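Local coordinates for protein catalase (Corynebacterium glutamicum, PDB 4B7G) that probably breaks down hydrogen peroxide to water and oxygen at a buried heme, as a tetrameric catalase, at residues P65-H70 / R357-A362. Sequence-based numbering, arbitrary orientation.
Sequences PERIPH and RYRIGA. With HEM (protoporphyrin IX containing Fe), chain J.
R67 and R359 lie across one another beside the two heme propionates, where the loop between helix 50-59 and strand 73-82 meets the end of helix 343-359 in the heme pocket of the catalase fold. R359 grips one propionate with two donors: NE hydrogen-bonds HEM O2A at 2.8 Å and NH2 hydrogen-bonds HEM O1A at 2.8 Å. Its chain, bent at chi3 (80°), swings the guanidinium so that HEM O2A lies at its edge, in plane. R67 NE donates to HEM O1D of the other propionate over 2.9 Å; R106 and Q356 also hydrogen-bond the heme.

The two guanidinium planes are 31° apart, with R359 NH2 over a face of R67 near its rim, 3.5 Å from R67 NH2. This pairing of two donors is probably eased by the carboxylates and by backbone carbonyls: NH1 of both arginines hydrogen-bonds E324 O, and R359 NH2 also hydrogen-bonds I326 O.

Farther along the loop, H70 lays its ring over the porphyrin, with HEM C3D above the ring centre, and its ND1 is hydrogen-bonded to S108 OG. This is consistent with the distal histidine of heme catalases; a water is bound to the iron in the same pocket.

Apolar packing comes from P65, whose CG rests obliquely against the Y358 ring, 3.9 Å from CE2. Y358 has its CG anti to the backbone N (chi1 162°), and its OH hydrogen-bonds N63 O of the second subunit, which places this end of the contact at a subunit interface.

Water 1 bridges the segments, donating to the backbone P65 O and accepting from the side-chain R359 NH1. The R359 guanidinium is sandwiched between I360 CG1 over one face and R67 CG, 3.6 Å above the plane, over the opposite one.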
# COMPACT_ATOMS: atom_id res chain seq x y z
N PRO B 65 -9.02 0.68 -2.99
CA PRO B 65 -10.10 0.73 -2.00
C PRO B 65 -11.20 1.71 -2.42
O PRO B 65 -10.88 2.82 -2.87
CB PRO B 65 -9.39 1.22 -0.73
CG PRO B 65 -7.92 0.78 -0.92
CD PRO B 65 -7.70 0.98 -2.41
N GLU B 66 -12.46 1.32 -2.30
CA GLU B 66 -13.55 2.26 -2.57
C GLU B 66 -13.69 3.21 -1.38
O GLU B 66 -13.20 2.91 -0.28
CB GLU B 66 -14.87 1.51 -2.77
CG GLU B 66 -15.45 0.90 -1.48
CD GLU B 66 -16.65 0.02 -1.73
OE1 GLU B 66 -16.80 -0.50 -2.87
OE2 GLU B 66 -17.46 -0.17 -0.78
N ARG B 67 -14.36 4.35 -1.59
CA ARG B 67 -14.65 5.29 -0.51
C ARG B 67 -15.47 4.65 0.59
O ARG B 67 -16.36 3.83 0.32
CB ARG B 67 -15.47 6.48 -1.04
CG ARG B 67 -14.77 7.42 -2.01
CD ARG B 67 -15.82 8.16 -2.87
NE ARG B 67 -15.19 9.21 -3.67
CZ ARG B 67 -14.49 8.97 -4.78
NH1 ARG B 67 -14.35 7.72 -5.23
NH2 ARG B 67 -13.94 9.98 -5.44
N ILE B 68 -15.18 5.02 1.84
CA ILE B 68 -16.14 4.78 2.92
C ILE B 68 -16.44 6.11 3.62
O ILE B 68 -15.53 6.73 4.16
CB ILE B 68 -15.64 3.71 3.92
CG1 ILE B 68 -16.62 3.58 5.10
CG2 ILE B 68 -14.22 4.02 4.42
CD1 ILE B 68 -16.21 2.52 6.12
N PRO B 69 -17.70 6.57 3.55
CA PRO B 69 -18.81 5.98 2.79
C PRO B 69 -18.89 6.61 1.40
O PRO B 69 -17.89 7.19 0.96
CB PRO B 69 -20.04 6.34 3.65
CG PRO B 69 -19.59 7.57 4.51
CD PRO B 69 -18.12 7.81 4.23
N HIS B 70 -20.04 6.48 0.73
CA HIS B 70 -20.27 7.05 -0.60
C HIS B 70 -19.48 6.36 -1.72
O HIS B 70 -19.08 7.01 -2.69
CB HIS B 70 -19.97 8.55 -0.64
CG HIS B 70 -20.84 9.38 0.25
ND1 HIS B 70 -21.86 10.18 -0.23
CD2 HIS B 70 -20.83 9.57 1.60
CE1 HIS B 70 -22.44 10.81 0.77
NE2 HIS B 70 -21.83 10.46 1.89
N ARG B 357 -5.24 9.97 1.49
CA ARG B 357 -3.83 9.59 1.52
C ARG B 357 -3.68 8.07 1.49
O ARG B 357 -2.68 7.55 0.96
CB ARG B 357 -3.12 10.15 2.76
CG ARG B 357 -3.07 11.68 2.79
CD ARG B 357 -2.63 12.24 4.15
NE ARG B 357 -2.76 13.70 4.09
CZ ARG B 357 -3.43 14.45 4.95
NH1 ARG B 357 -4.03 13.90 6.01
NH2 ARG B 357 -3.49 15.76 4.76
N TYR B 358 -4.66 7.37 2.03
CA TYR B 358 -4.66 5.90 2.02
C TYR B 358 -5.31 5.33 0.75
O TYR B 358 -4.75 4.44 0.10
CB TYR B 358 -5.39 5.36 3.26
CG TYR B 358 -5.81 3.90 3.10
CD1 TYR B 358 -4.87 2.88 3.15
CD2 TYR B 358 -7.15 3.55 2.89
CE1 TYR B 358 -5.24 1.55 2.99
CE2 TYR B 358 -7.53 2.22 2.73
CZ TYR B 358 -6.56 1.23 2.78
OH TYR B 358 -6.90 -0.10 2.63
N ARG B 359 -6.50 5.84 0.43
CA ARG B 359 -7.34 5.32 -0.65
C ARG B 359 -6.69 5.50 -2.01
O ARG B 359 -6.75 4.62 -2.89
CB ARG B 359 -8.71 6.04 -0.61
CG ARG B 359 -9.60 5.78 -1.82
CD ARG B 359 -11.04 6.29 -1.63
NE ARG B 359 -11.22 7.74 -1.84
CZ ARG B 359 -11.19 8.35 -3.03
NH1 ARG B 359 -10.95 7.65 -4.15
NH2 ARG B 359 -11.39 9.66 -3.11
N ILE B 360 -6.05 6.65 -2.18
CA ILE B 360 -5.41 6.98 -3.44
C ILE B 360 -3.89 6.85 -3.31
O ILE B 360 -3.26 6.07 -4.05
CB ILE B 360 -5.81 8.38 -3.89
CG1 ILE B 360 -7.34 8.49 -3.92
CG2 ILE B 360 -5.26 8.67 -5.28
CD1 ILE B 360 -7.88 9.92 -4.21
N GLY B 361 -3.30 7.58 -2.37
CA GLY B 361 -1.86 7.56 -2.17
C GLY B 361 -1.37 8.87 -1.60
O GLY B 361 -2.09 9.87 -1.61
N ALA B 362 -0.15 8.89 -1.09
CA ALA B 362 0.39 10.10 -0.45
C ALA B 362 0.40 11.29 -1.41
O ALA B 362 0.28 12.44 -0.98
CB ALA B 362 1.80 9.83 0.10
CHA HEM J . -17.47 10.95 1.70
CHB HEM J . -16.17 11.49 6.35
CHC HEM J . -20.40 13.75 7.19
CHD HEM J . -20.90 14.41 2.42
C1A HEM J . -16.73 10.91 2.86
C2A HEM J . -15.40 10.37 3.03
C3A HEM J . -15.06 10.53 4.31
C4A HEM J . -16.15 11.16 5.01
CMA HEM J . -13.72 10.12 4.97
CAA HEM J . -14.53 9.72 1.92
CBA HEM J . -13.74 10.81 1.20
CGA HEM J . -12.82 10.23 0.16
O1A HEM J . -12.63 10.90 -0.90
O2A HEM J . -12.27 9.12 0.37
C1B HEM J . -17.21 12.13 6.99
C2B HEM J . -17.27 12.45 8.40
C3B HEM J . -18.45 13.06 8.64
C4B HEM J . -19.16 13.16 7.37
CMB HEM J . -16.17 12.10 9.43
CAB HEM J . -19.02 13.63 9.96
CBB HEM J . -18.25 14.09 10.97
C1C HEM J . -20.81 14.28 5.98
C2C HEM J . -21.71 15.41 5.78
C3C HEM J . -21.85 15.58 4.45
C4C HEM J . -21.03 14.59 3.78
CMC HEM J . -22.38 16.21 6.93
CAC HEM J . -22.65 16.65 3.68
CBC HEM J . -22.84 17.89 4.16
C1D HEM J . -20.08 13.51 1.79
C2D HEM J . -20.04 13.30 0.36
C3D HEM J . -18.98 12.24 0.13
C4D HEM J . -18.46 11.89 1.44
CMD HEM J . -20.88 13.99 -0.72
CAD HEM J . -18.58 11.70 -1.25
CBD HEM J . -17.71 12.76 -1.92
CGD HEM J . -17.45 12.21 -3.29
O1D HEM J . -16.27 11.90 -3.59
O2D HEM J . -18.44 12.06 -4.07
NA HEM J . -17.16 11.39 4.10
NB HEM J . -18.38 12.58 6.39
NC HEM J . -20.42 13.81 4.74
ND HEM J . -19.13 12.66 2.38
FE HEM J . -18.64 12.76 4.38
O HOH W 1 -10.93 4.93 -4.69
O HOH W 2 -20.36 10.99 4.45